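Local coordinates for siderophore-interacting protein (Aeromonas hydrophila, PDB 6K2L) that binds flavin-adenine dinucleotide and, as in related siderophore-interacting proteins, probably reduces ferric siderophores so that their iron can be released, at residues R9-T14 / S32-D37; I47-P52 / L121-P126; H165-V170 / A198-Y203; P171-V176 / W189-P194. The protein carries 1 engineered substitution. One frame throughout, in Å; residues are numbered along the deposited sequence.

In the fold
The four contacts fall into two pairs, one in each lobe of this flavoprotein. Contact 1 and contact 2 come first along the chain and share the antiparallel barrel of the FAD-binding domain; their centres are 11 Å apart, and strands 11-20 and 120-123, one from each, are neighbours in that barrel. Contact 3 and contact 4, also 11 Å apart between centres, belong to the parallel sheet of the second domain, where strands 163-170 and 185-191 lie side by side, and contact 4 is nested within the loop closed by contact 3. The pairs lie on opposite sides of the chain's centre, contacts 2 and 4 being 28 Å apart between centres, so each pair describes packing within its own domain.

Contact 1: residues R9-T14 / S32-D37; sequences RPRLLT and SPELAD
Arg9 and Arg11 meet Glu34 and Asp37 in a salt-bridge network that shows how one acid can serve two arginines. Asp37 OD2 takes Arg9 NH1 at 3.1 Å on its syn side, though tilted out of the carboxylate plane, whereas Asp37 OD1 receives Arg11 NH2 at 2.8 Å from well above that plane, the two flat groups standing 76° apart. Glu34 OE2 uses its anti lone pair for Arg9 NE at 3.2 Å, with guanidinium and carboxylate nearly coplanar. Arg11 NE points at Glu34 O along a nearly straight line, although the modelled separation is so short that its exact length is doubtful. Arg11 CZ sits 3.7 Å above the plane of the Arg9 guanidinium, toward its rim, with the two planes tilted against each other, a pairing that the acids at their edges probably make tolerable. Arg9 gets there with CG set between its backbone N and carbonyl carbon (chi1 73°) and the chain stretched out to NE.

The network sits at the open end of a beta-hairpin of the FAD-binding barrel, where strand 11-20 starts and the 3-10 turn 33-35 follows strand 25-31. Deeper in, Leu13 CD2 rests on Leu35 CD2 at 3.7 Å; nearer the surface, Ser32 OG makes a weak 3.4 Å hydrogen bond to Leu12 O. Further out, Pro6 O accepts from Arg9 NH1 and Val7 O from Arg11 NH1.

Contact 2: residues I47-P52 / L121-P126; sequences IKIMLP and LAISGP
An antiparallel strand pair of the FAD-binding barrel brings Ile49 opposite Ile123 as a non-hydrogen-bonded pair and Met50 opposite Ala122 as a hydrogen-bonded one. Met50 N gives its hydrogen to Ala122 O at 2.9 Å. At Lys48 the pairing is two-sided: Lys48 O accepts from Ser124 N, also at 2.9 Å, while Lys48 N turns to a side chain, Ser124 OG, at 3.1 Å. That hydroxyl in turn donates to Gly125 O at 2.7 Å, in the carbonyl plane on a lone pair. Its chi1 of 85° places OG between the backbone N and the carbonyl carbon, within reach of both partners.

On the face carrying Ile49 and Ile123, Ile49 CG2 touches both Leu121 CD2, at 3.7 Å, and Ile123 CG2, the three methyls forming a triangle, while Leu51 CD2 meets Leu121 CD1 at 3.6 Å; Phe111 of helix 107-114 touches both leucines. On the other face Met50 CB abuts Ala122 CB, and the methionine chain, bent at its last torsion, lays CE against Ser124 N at 3.5 Å. The serine hydroxyl, engaged as acceptor and donor at once, thus has its rotation fixed and ties the backbone of Lys48 to that of Gly125.

Contact 3: residues H165-V170 / A198-Y203; sequences HIALLV and APLVEY
Leu200 lays its isobutyl fork over the backbone and the small side chain of strand 163-170. Its CG lies 4.0 Å from Ala167 CB, and the two methyls part from there. CD1 runs along the strand to Leu169, 3.7 Å from Leu169 N and 3.8 Å from Leu169 CB, also touching the carbonyl carbon of Leu168; Leu200 CD2 stays with Ala167 CB at 4.1 Å. With CG anti to the backbone N of Leu200 (chi1 -165°), the methyls of a side chain already directed at the sheet come to lie along Ala167 and Leu169.

One turn further along the helix, Tyr203 approaches the same alanine in another way. The ring presents its edge, with CE2 4.2 Å from Ala167 CB near the ring plane, so a single methyl is flanked by a branched aliphatic chain and an aromatic rim. The contact consists entirely of van der Waals packing, and the axes of the two short segments approach to 9.3 Å, with Ala167 the residue beneath both Leu200 and Tyr203. Neighbours complete the layer, since Leu200 also touches Val142 of the next strand, and the Tyr203 ring meets that of Phe190 on the strand to the other side. Leu168 points to the reverse face of the sheet, where Leu148 and Ile151 of helix 148-155 receive it.

Helix 198-205 runs almost exactly antiparallel to the strand, at 174°, as expected of the helical layer in a Rossmann-like alpha/beta sandwich, here the parallel-sheet domain of the ferredoxin-reductase type of fold.

Contact 4: residues P171-V176 / W189-P194; sequences PYQEDV and WFVGSP
Val176 leans on the indole of Trp189 from CB to both of its tips. CB lies 4.1 Å from Trp189 CD2, at the fusion of the two rings. CG1, anti to the backbone N of Val176 (chi1 172°), goes over the face of the five-membered ring, 3.6 Å from its centroid and only 5° off the ring normal, a nearly ideal CH-pi contact. CG2 lies over the same face, displaced toward the six-membered ring and the stem, 3.8 Å from Trp189 CE3 and equally close to Trp189 CB. The valine and tryptophan side chains run antiparallel to each other.

This packing joins the loop after strand 163-170, with its 3-10 turn 173-175, to strand 185-191, the outermost strand on that side of the parallel sheet. Two residues along that strand, Val191 fits beside the turn: its CG1 meets Tyr172 C at 4.0 Å, and its CG2 meets Gln173 OE1 at 3.7 Å. At the loop's beginning Pro171 CA makes a nearly straight C-H...O contact with Gly192 O at 3.2 Å. Asp175 turns its carboxylate elsewhere, bonding through OD1 to Ser22 OG and His24 N of the barrel domain.

Contact 1: residues R9-T14 / S32-D37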
loop_
_atom_site.group_PDB
_atom_site.type_symbol
_atom_site.label_atom_id
_atom_site.label_comp_id
_atom_site.label_asym_id
_atom_site.label_seq_id
_atom_site.Cartn_x
_atom_site.Cartn_y
_atom_site.Cartn_z
ATOM N N ARG A 9 -13.636 3.629 15.429
ATOM C CA ARG A 9 -13.516 4.398 16.659
ATOM C C ARG A 9 -12.181 5.153 16.708
ATOM O O ARG A 9 -11.174 4.724 16.125
ATOM C CB ARG A 9 -13.631 3.472 17.874
ATOM C CG ARG A 9 -12.394 2.611 18.093
ATOM C CD ARG A 9 -12.632 1.421 18.990
ATOM N NE ARG A 9 -11.428 0.601 19.144
ATOM C CZ ARG A 9 -11.085 -0.405 18.338
ATOM N NH1 ARG A 9 -11.847 -0.714 17.303
ATOM N NH2 ARG A 9 -9.967 -1.096 18.558
ATOM N N PRO A 10 -12.145 6.285 17.400
ATOM C CA PRO A 10 -10.857 6.936 17.643
ATOM C C PRO A 10 -10.002 6.048 18.531
ATOM O O PRO A 10 -10.502 5.407 19.457
ATOM C CB PRO A 10 -11.232 8.255 18.337
ATOM C CG PRO A 10 -12.616 8.052 18.850
ATOM C CD PRO A 10 -13.278 7.040 17.964
ATOM N N ARG A 11 -8.709 5.991 18.223
ATOM C CA ARG A 11 -7.768 5.200 19.005
ATOM C C ARG A 11 -6.660 6.083 19.554
ATOM O O ARG A 11 -6.193 7.007 18.879
ATOM C CB ARG A 11 -7.153 4.080 18.175
ATOM C CG ARG A 11 -8.142 3.096 17.662
ATOM C CD ARG A 11 -7.633 2.587 16.376
ATOM N NE ARG A 11 -8.143 1.262 16.023
ATOM C CZ ARG A 11 -9.175 1.068 15.215
ATOM N NH1 ARG A 11 -9.813 2.126 14.705
ATOM N NH2 ARG A 11 -9.552 -0.173 14.907
ATOM N N LEU A 12 -6.252 5.793 20.781
ATOM C CA LEU A 12 -5.135 6.480 21.407
ATOM C C LEU A 12 -3.895 5.635 21.189
ATOM O O LEU A 12 -3.849 4.486 21.633
ATOM C CB LEU A 12 -5.383 6.702 22.897
ATOM C CG LEU A 12 -4.498 7.779 23.540
ATOM C CD1 LEU A 12 -4.857 9.189 23.028
ATOM C CD2 LEU A 12 -4.585 7.707 25.075
ATOM N N LEU A 13 -2.916 6.178 20.471
ATOM C CA LEU A 13 -1.684 5.463 20.183
ATOM C C LEU A 13 -0.543 6.082 20.967
ATOM O O LEU A 13 -0.624 7.230 21.426
ATOM C CB LEU A 13 -1.356 5.474 18.684
ATOM C CG LEU A 13 -2.557 5.333 17.741
ATOM C CD1 LEU A 13 -2.185 5.606 16.292
ATOM C CD2 LEU A 13 -3.129 3.965 17.888
ATOM N N THR A 14 0.529 5.305 21.098
ATOM C CA THR A 14 1.738 5.726 21.782
ATOM C C THR A 14 2.873 5.825 20.767
ATOM O O THR A 14 2.955 5.030 19.823
ATOM C CB THR A 14 2.079 4.730 22.905
ATOM O OG1 THR A 14 1.014 4.703 23.868
ATOM C CG2 THR A 14 3.391 5.084 23.611
ATOM N N SER A 32 -0.180 0.681 18.972
ATOM C CA SER A 32 -1.231 0.301 19.910
ATOM C C SER A 32 -1.774 -1.064 19.522
ATOM O O SER A 32 -1.860 -1.387 18.323
ATOM C CB SER A 32 -2.388 1.298 19.925
ATOM O OG SER A 32 -3.145 1.201 21.128
ATOM N N PRO A 33 -2.135 -1.898 20.500
ATOM C CA PRO A 33 -2.888 -3.121 20.179
ATOM C C PRO A 33 -4.242 -2.835 19.552
ATOM O O PRO A 33 -4.792 -3.711 18.876
ATOM C CB PRO A 33 -3.020 -3.810 21.544
ATOM C CG PRO A 33 -1.803 -3.310 22.309
ATOM C CD PRO A 33 -1.695 -1.870 21.905
ATOM N N GLU A 34 -4.773 -1.629 19.727
ATOM C CA GLU A 34 -5.972 -1.190 19.025
ATOM C C GLU A 34 -5.773 -1.018 17.514
ATOM O O GLU A 34 -6.742 -0.692 16.813
ATOM C CB GLU A 34 -6.431 0.136 19.624
ATOM C CG GLU A 34 -7.509 0.019 20.669
ATOM C CD GLU A 34 -7.927 1.379 21.171
ATOM O OE1 GLU A 34 -7.073 2.077 21.783
ATOM O OE2 GLU A 34 -9.096 1.761 20.920
ATOM N N LEU A 35 -4.551 -1.183 16.994
ATOM C CA LEU A 35 -4.328 -1.078 15.556
ATOM C C LEU A 35 -4.617 -2.381 14.815
ATOM O O LEU A 35 -4.619 -2.381 13.579
ATOM C CB LEU A 35 -2.889 -0.635 15.273
ATOM C CG LEU A 35 -2.627 0.828 15.645
ATOM C CD1 LEU A 35 -1.221 1.239 15.268
ATOM C CD2 LEU A 35 -3.682 1.725 14.995
ATOM N N ALA A 36 -4.895 -3.470 15.542
ATOM C CA ALA A 36 -5.049 -4.783 14.927
ATOM C C ALA A 36 -6.244 -4.843 13.972
ATOM O O ALA A 36 -6.174 -5.489 12.923
ATOM C CB ALA A 36 -5.174 -5.843 16.021
ATOM N N ASP A 37 -7.345 -4.175 14.298
ATOM C CA ASP A 37 -8.492 -4.146 13.398
ATOM C C ASP A 37 -8.595 -2.839 12.607
ATOM O O ASP A 37 -9.640 -2.567 12.000
ATOM C CB ASP A 37 -9.781 -4.381 14.182
ATOM C CG ASP A 37 -9.896 -3.463 15.357
ATOM O OD1 ASP A 37 -8.902 -2.760 15.609
ATOM O OD2 ASP A 37 -10.952 -3.439 16.029
#

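Contact 2: residues I47-P52 / L121-P126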
loop_
_atom_site.group_PDB
_atom_site.type_symbol
_atom_site.label_atom_id
_atom_site.label_comp_id
_atom_site.label_asym_id
_atom_site.label_seq_id
_atom_site.Cartn_x
_atom_site.Cartn_y
_atom_site.Cartn_z
ATOM N N ILE A 47 -6.214 11.138 7.838
ATOM C CA ILE A 47 -6.781 10.951 9.157
ATOM C C ILE A 47 -6.889 12.319 9.812
ATOM O O ILE A 47 -6.265 13.298 9.384
ATOM C CB ILE A 47 -5.940 10.008 10.036
ATOM C CG1 ILE A 47 -4.456 10.378 9.975
ATOM C CG2 ILE A 47 -6.120 8.582 9.599
ATOM C CD1 ILE A 47 -3.606 9.598 10.991
ATOM N N LYS A 48 -7.692 12.371 10.863
ATOM C CA LYS A 48 -7.686 13.472 11.806
ATOM C C LYS A 48 -6.893 13.013 13.020
ATOM O O LYS A 48 -7.171 11.939 13.563
ATOM C CB LYS A 48 -9.109 13.847 12.215
ATOM C CG LYS A 48 -10.006 14.296 11.082
ATOM C CD LYS A 48 -9.297 15.312 10.195
ATOM C CE LYS A 48 -10.269 16.317 9.607
ATOM N NZ LYS A 48 -10.821 17.182 10.716
ATOM N N ILE A 49 -5.887 13.799 13.424
ATOM C CA ILE A 49 -5.280 13.629 14.739
ATOM C C ILE A 49 -5.960 14.593 15.704
ATOM O O ILE A 49 -6.375 15.703 15.331
ATOM C CB ILE A 49 -3.744 13.825 14.716
ATOM C CG1 ILE A 49 -3.363 15.297 14.609
ATOM C CG2 ILE A 49 -3.090 12.952 13.665
ATOM C CD1 ILE A 49 -1.867 15.569 14.892
ATOM N N MET A 50 -6.130 14.139 16.932
ATOM C CA MET A 50 -6.838 14.893 17.951
ATOM C C MET A 50 -5.816 15.257 19.013
ATOM O O MET A 50 -5.231 14.379 19.653
ATOM C CB MET A 50 -7.994 14.079 18.529
ATOM C CG MET A 50 -9.123 13.841 17.530
ATOM S SD MET A 50 -10.332 12.544 17.981
ATOM C CE MET A 50 -9.676 11.167 17.042
ATOM N N LEU A 51 -5.582 16.514 19.161
ATOM C CA LEU A 51 -4.655 17.060 20.119
ATOM C C LEU A 51 -5.428 17.728 21.251
ATOM O O LEU A 51 -6.565 18.171 21.061
ATOM C CB LEU A 51 -3.717 18.077 19.449
ATOM C CG LEU A 51 -2.864 17.403 18.354
ATOM C CD1 LEU A 51 -2.592 18.315 17.136
ATOM C CD2 LEU A 51 -1.552 16.869 18.911
ATOM N N PRO A 52 -4.852 17.769 22.443
ATOM C CA PRO A 52 -5.458 18.519 23.543
ATOM C C PRO A 52 -5.583 20.004 23.234
ATOM O O PRO A 52 -4.799 20.581 22.483
ATOM C CB PRO A 52 -4.478 18.286 24.699
ATOM C CG PRO A 52 -3.164 17.857 23.997
ATOM C CD PRO A 52 -3.641 17.043 22.860
ATOM N N LEU A 121 -1.037 10.126 21.129
ATOM C CA LEU A 121 -1.749 10.823 20.055
ATOM C C LEU A 121 -3.042 10.084 19.732
ATOM O O LEU A 121 -3.016 8.884 19.438
ATOM C CB LEU A 121 -0.905 10.936 18.779
ATOM C CG LEU A 121 -1.415 11.965 17.769
ATOM C CD1 LEU A 121 -0.961 13.344 18.216
ATOM C CD2 LEU A 121 -0.884 11.654 16.367
ATOM N N ALA A 122 -4.168 10.792 19.789
ATOM C CA ALA A 122 -5.428 10.215 19.358
ATOM C C ALA A 122 -5.559 10.385 17.852
ATOM O O ALA A 122 -5.170 11.420 17.290
ATOM C CB ALA A 122 -6.602 10.870 20.077
ATOM N N ILE A 123 -6.072 9.351 17.187
ATOM C CA ILE A 123 -6.321 9.441 15.752
ATOM C C ILE A 123 -7.666 8.820 15.409
ATOM O O ILE A 123 -8.124 7.860 16.042
ATOM C CB ILE A 123 -5.210 8.788 14.894
ATOM C CG1 ILE A 123 -5.167 7.277 15.122
ATOM C CG2 ILE A 123 -3.856 9.416 15.184
ATOM C CD1 ILE A 123 -4.879 6.514 13.873
ATOM N N SER A 124 -8.290 9.407 14.391
ATOM C CA SER A 124 -9.532 8.959 13.784
ATOM C C SER A 124 -9.278 7.784 12.848
ATOM O O SER A 124 -8.160 7.276 12.730
ATOM C CB SER A 124 -10.134 10.088 12.981
ATOM O OG SER A 124 -9.525 10.050 11.696
ATOM N N GLY A 125 -10.306 7.384 12.111
ATOM C CA GLY A 125 -10.153 6.401 11.066
ATOM C C GLY A 125 -9.835 7.095 9.762
ATOM O O GLY A 125 -9.784 8.329 9.696
ATOM N N PRO A 126 -9.609 6.328 8.697
ATOM C CA PRO A 126 -9.192 6.932 7.431
ATOM C C PRO A 126 -10.366 7.395 6.577
ATOM O O PRO A 126 -11.456 6.818 6.588
ATOM C CB PRO A 126 -8.402 5.802 6.751
ATOM C CG PRO A 126 -8.789 4.527 7.465
ATOM C CD PRO A 126 -9.713 4.865 8.608
#

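Contact 3: residues H165-V170 / A198-Y203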
loop_
_atom_site.group_PDB
_atom_site.type_symbol
_atom_site.label_atom_id
_atom_site.label_comp_id
_atom_site.label_asym_id
_atom_site.label_seq_id
_atom_site.Cartn_x
_atom_site.Cartn_y
_atom_site.Cartn_z
ATOM N N HIS A 165 4.891 13.275 -14.416
ATOM C CA HIS A 165 5.809 14.252 -13.867
ATOM C C HIS A 165 5.358 14.616 -12.464
ATOM O O HIS A 165 4.156 14.760 -12.201
ATOM C CB HIS A 165 5.872 15.518 -14.726
ATOM C CG HIS A 165 6.088 15.260 -16.190
ATOM N ND1 HIS A 165 7.343 15.120 -16.746
ATOM C CD2 HIS A 165 5.211 15.143 -17.216
ATOM C CE1 HIS A 165 7.229 14.921 -18.045
ATOM N NE2 HIS A 165 5.945 14.945 -18.359
ATOM N N ILE A 166 6.337 14.783 -11.580
ATOM C CA ILE A 166 6.141 15.225 -10.213
ATOM C C ILE A 166 7.064 16.414 -9.966
ATOM O O ILE A 166 8.253 16.367 -10.309
ATOM C CB ILE A 166 6.429 14.076 -9.223
ATOM C CG1 ILE A 166 5.472 12.919 -9.505
ATOM C CG2 ILE A 166 6.327 14.567 -7.773
ATOM C CD1 ILE A 166 5.789 11.684 -8.745
ATOM N N ALA A 167 6.529 17.483 -9.380
ATOM C CA ALA A 167 7.344 18.620 -8.952
ATOM C C ALA A 167 7.077 18.899 -7.476
ATOM O O ALA A 167 5.918 18.968 -7.062
ATOM C CB ALA A 167 7.045 19.863 -9.789
ATOM N N LEU A 168 8.132 19.084 -6.681
ATOM C CA LEU A 168 7.958 19.404 -5.267
ATOM C C LEU A 168 8.628 20.723 -4.888
ATOM O O LEU A 168 9.766 20.974 -5.275
ATOM C CB LEU A 168 8.514 18.294 -4.409
ATOM C CG LEU A 168 7.867 16.916 -4.621
ATOM C CD1 LEU A 168 8.656 15.850 -3.894
ATOM C CD2 LEU A 168 6.429 16.918 -4.143
ATOM N N LEU A 169 7.944 21.543 -4.074
ATOM C CA LEU A 169 8.523 22.749 -3.466
ATOM C C LEU A 169 8.889 22.475 -2.000
ATOM O O LEU A 169 8.013 22.174 -1.188
ATOM C CB LEU A 169 7.541 23.912 -3.565
ATOM C CG LEU A 169 7.995 25.326 -3.143
ATOM C CD1 LEU A 169 9.332 25.722 -3.813
ATOM C CD2 LEU A 169 6.921 26.434 -3.411
ATOM N N VAL A 170 10.176 22.565 -1.666
ATOM C CA VAL A 170 10.684 22.397 -0.297
ATOM C C VAL A 170 11.328 23.704 0.167
ATOM O O VAL A 170 11.821 24.487 -0.666
ATOM C CB VAL A 170 11.700 21.239 -0.191
ATOM C CG1 VAL A 170 11.035 19.899 -0.425
ATOM C CG2 VAL A 170 12.863 21.432 -1.167
ATOM N N ALA A 198 6.398 30.686 -8.343
ATOM C CA ALA A 198 6.398 30.929 -9.782
ATOM C C ALA A 198 7.359 30.036 -10.554
ATOM O O ALA A 198 6.954 29.548 -11.622
ATOM C CB ALA A 198 6.678 32.408 -10.075
ATOM N N PRO A 199 8.603 29.769 -10.116
ATOM C CA PRO A 199 9.433 28.819 -10.902
ATOM C C PRO A 199 8.758 27.462 -11.086
ATOM O O PRO A 199 8.602 27.000 -12.231
ATOM C CB PRO A 199 10.736 28.725 -10.088
ATOM C CG PRO A 199 10.762 29.981 -9.255
ATOM C CD PRO A 199 9.322 30.252 -8.921
ATOM N N LEU A 200 8.321 26.821 -9.989
ATOM C CA LEU A 200 7.598 25.556 -10.107
ATOM C C LEU A 200 6.439 25.666 -11.094
ATOM O O LEU A 200 6.281 24.800 -11.959
ATOM C CB LEU A 200 7.086 25.095 -8.742
ATOM C CG LEU A 200 6.615 23.635 -8.636
ATOM C CD1 LEU A 200 6.856 23.090 -7.243
ATOM C CD2 LEU A 200 5.143 23.466 -9.007
ATOM N N VAL A 201 5.600 26.707 -10.958
ATOM C CA VAL A 201 4.371 26.781 -11.754
ATOM C C VAL A 201 4.685 26.989 -13.219
ATOM O O VAL A 201 4.094 26.333 -14.083
ATOM C CB VAL A 201 3.419 27.876 -11.239
ATOM C CG1 VAL A 201 2.130 27.880 -12.059
ATOM C CG2 VAL A 201 3.097 27.630 -9.795
ATOM N N GLU A 202 5.612 27.898 -13.525
ATOM C CA GLU A 202 6.110 28.029 -14.884
ATOM C C GLU A 202 6.574 26.688 -15.432
ATOM O O GLU A 202 6.166 26.290 -16.539
ATOM C CB GLU A 202 7.251 29.053 -14.943
ATOM C CG GLU A 202 7.914 29.091 -16.309
ATOM C CD GLU A 202 8.671 30.391 -16.602
ATOM O OE1 GLU A 202 9.873 30.504 -16.235
ATOM O OE2 GLU A 202 8.068 31.307 -17.212
ATOM N N TYR A 203 7.397 25.958 -14.663
ATOM C CA TYR A 203 7.943 24.699 -15.173
ATOM C C TYR A 203 6.850 23.688 -15.450
ATOM O O TYR A 203 6.863 23.033 -16.494
ATOM C CB TYR A 203 8.942 24.107 -14.199
ATOM C CG TYR A 203 9.130 22.616 -14.333
ATOM C CD1 TYR A 203 9.963 22.085 -15.322
ATOM C CD2 TYR A 203 8.477 21.730 -13.468
ATOM C CE1 TYR A 203 10.162 20.705 -15.445
ATOM C CE2 TYR A 203 8.657 20.360 -13.582
ATOM C CZ TYR A 203 9.512 19.856 -14.569
ATOM O OH TYR A 203 9.702 18.504 -14.670
#

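Contact 4: residues P171-V176 / W189-P194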
loop_
_atom_site.group_PDB
_atom_site.type_symbol
_atom_site.label_atom_id
_atom_site.label_comp_id
_atom_site.label_asym_id
_atom_site.label_seq_id
_atom_site.Cartn_x
_atom_site.Cartn_y
_atom_site.Cartn_z
ATOM N N PRO A 171 11.381 23.976 1.486
ATOM C CA PRO A 171 11.961 25.243 1.961
ATOM C C PRO A 171 13.492 25.286 1.978
ATOM O O PRO A 171 14.078 26.375 1.955
ATOM C CB PRO A 171 11.391 25.361 3.383
ATOM C CG PRO A 171 11.233 23.956 3.830
ATOM C CD PRO A 171 10.815 23.187 2.597
ATOM N N TYR A 172 14.153 24.129 2.034
ATOM C CA TYR A 172 15.608 24.081 2.073
ATOM C C TYR A 172 16.143 22.930 1.228
ATOM O O TYR A 172 15.496 21.894 1.062
ATOM C CB TYR A 172 16.134 23.915 3.504
ATOM C CG TYR A 172 15.821 25.052 4.447
ATOM C CD1 TYR A 172 16.526 26.252 4.382
ATOM C CD2 TYR A 172 14.836 24.923 5.425
ATOM C CE1 TYR A 172 16.260 27.293 5.266
ATOM C CE2 TYR A 172 14.553 25.965 6.305
ATOM C CZ TYR A 172 15.281 27.143 6.223
ATOM O OH TYR A 172 15.023 28.182 7.079
ATOM N N GLN A 173 17.377 23.106 0.751
ATOM C CA GLN A 173 18.041 22.107 -0.082
ATOM C C GLN A 173 18.231 20.777 0.635
ATOM O O GLN A 173 18.213 19.731 -0.018
ATOM C CB GLN A 173 19.401 22.652 -0.574
ATOM C CG GLN A 173 20.303 21.627 -1.263
ATOM C CD GLN A 173 19.890 21.335 -2.736
ATOM O OE1 GLN A 173 19.382 22.222 -3.447
ATOM N NE2 GLN A 173 20.112 20.089 -3.189
ATOM N N GLU A 174 18.385 20.779 1.961
ATOM C CA GLU A 174 18.616 19.529 2.688
ATOM C C GLU A 174 17.374 18.655 2.809
ATOM O O GLU A 174 17.492 17.499 3.237
ATOM C CB GLU A 174 19.155 19.813 4.090
ATOM C CG GLU A 174 20.598 20.289 4.118
ATOM C CD GLU A 174 20.738 21.802 3.953
ATOM O OE1 GLU A 174 21.823 22.305 4.316
ATOM O OE2 GLU A 174 19.784 22.485 3.482
ATOM N N ASP A 175 16.192 19.170 2.465
ATOM C CA ASP A 175 14.956 18.400 2.541
ATOM C C ASP A 175 14.604 17.706 1.231
ATOM O O ASP A 175 13.652 16.921 1.197
ATOM C CB ASP A 175 13.822 19.294 3.032
ATOM C CG ASP A 175 13.989 19.650 4.522
ATOM O OD1 ASP A 175 13.931 18.714 5.355
ATOM O OD2 ASP A 175 14.222 20.841 4.858
ATOM N N VAL A 176 15.377 17.944 0.174
ATOM C CA VAL A 176 15.351 17.090 -1.006
ATOM C C VAL A 176 15.814 15.700 -0.600
ATOM O O VAL A 176 16.813 15.541 0.111
ATOM C CB VAL A 176 16.235 17.668 -2.121
ATOM C CG1 VAL A 176 16.358 16.679 -3.268
ATOM C CG2 VAL A 176 15.671 18.992 -2.614
ATOM N N TRP A 189 12.747 18.888 -8.144
ATOM C CA TRP A 189 12.694 19.577 -6.861
ATOM C C TRP A 189 12.964 21.072 -7.027
ATOM O O TRP A 189 13.894 21.489 -7.727
ATOM C CB TRP A 189 13.706 18.972 -5.883
ATOM C CG TRP A 189 13.442 17.516 -5.472
ATOM C CD1 TRP A 189 13.828 16.386 -6.144
ATOM C CD2 TRP A 189 12.777 17.054 -4.282
ATOM N NE1 TRP A 189 13.448 15.257 -5.450
ATOM C CE2 TRP A 189 12.801 15.643 -4.304
ATOM C CE3 TRP A 189 12.167 17.696 -3.202
ATOM C CZ2 TRP A 189 12.214 14.869 -3.302
ATOM C CZ3 TRP A 189 11.601 16.926 -2.212
ATOM C CH2 TRP A 189 11.629 15.521 -2.271
ATOM N N PHE A 190 12.151 21.879 -6.370
ATOM C CA PHE A 190 12.312 23.322 -6.332
ATOM C C PHE A 190 12.542 23.701 -4.880
ATOM O O PHE A 190 11.763 23.298 -4.006
ATOM C CB PHE A 190 11.080 24.019 -6.909
ATOM C CG PHE A 190 10.956 23.857 -8.391
ATOM C CD1 PHE A 190 11.387 24.850 -9.231
ATOM C CD2 PHE A 190 10.443 22.687 -8.947
ATOM C CE1 PHE A 190 11.285 24.709 -10.593
ATOM C CE2 PHE A 190 10.347 22.532 -10.316
ATOM C CZ PHE A 190 10.762 23.551 -11.142
ATOM N N VAL A 191 13.639 24.410 -4.618
ATOM C CA VAL A 191 13.905 24.980 -3.306
ATOM C C VAL A 191 13.340 26.389 -3.278
ATOM O O VAL A 191 13.542 27.161 -4.222
ATOM C CB VAL A 191 15.407 24.986 -2.996
ATOM C CG1 VAL A 191 15.652 25.642 -1.637
ATOM C CG2 VAL A 191 15.945 23.549 -3.017
ATOM N N GLY A 192 12.619 26.720 -2.209
ATOM C CA GLY A 192 12.122 28.072 -2.034
ATOM C C GLY A 192 11.108 28.142 -0.914
ATOM O O GLY A 192 10.684 27.129 -0.344
ATOM N N SER A 193 10.715 29.366 -0.608
ATOM C CA SER A 193 9.732 29.627 0.418
ATOM C C SER A 193 8.332 29.536 -0.184
ATOM O O SER A 193 8.178 29.638 -1.409
ATOM C CB SER A 193 10.004 31.001 1.021
ATOM O OG SER A 193 8.828 31.616 1.503
ATOM N N PRO A 194 7.291 29.317 0.637
ATOM C CA PRO A 194 5.947 29.113 0.062
ATOM C C PRO A 194 5.478 30.267 -0.793
ATOM O O PRO A 194 4.556 30.083 -1.601
ATOM C CB PRO A 194 5.052 28.929 1.296
ATOM C CG PRO A 194 5.947 28.384 2.301
ATOM C CD PRO A 194 7.279 29.084 2.087
#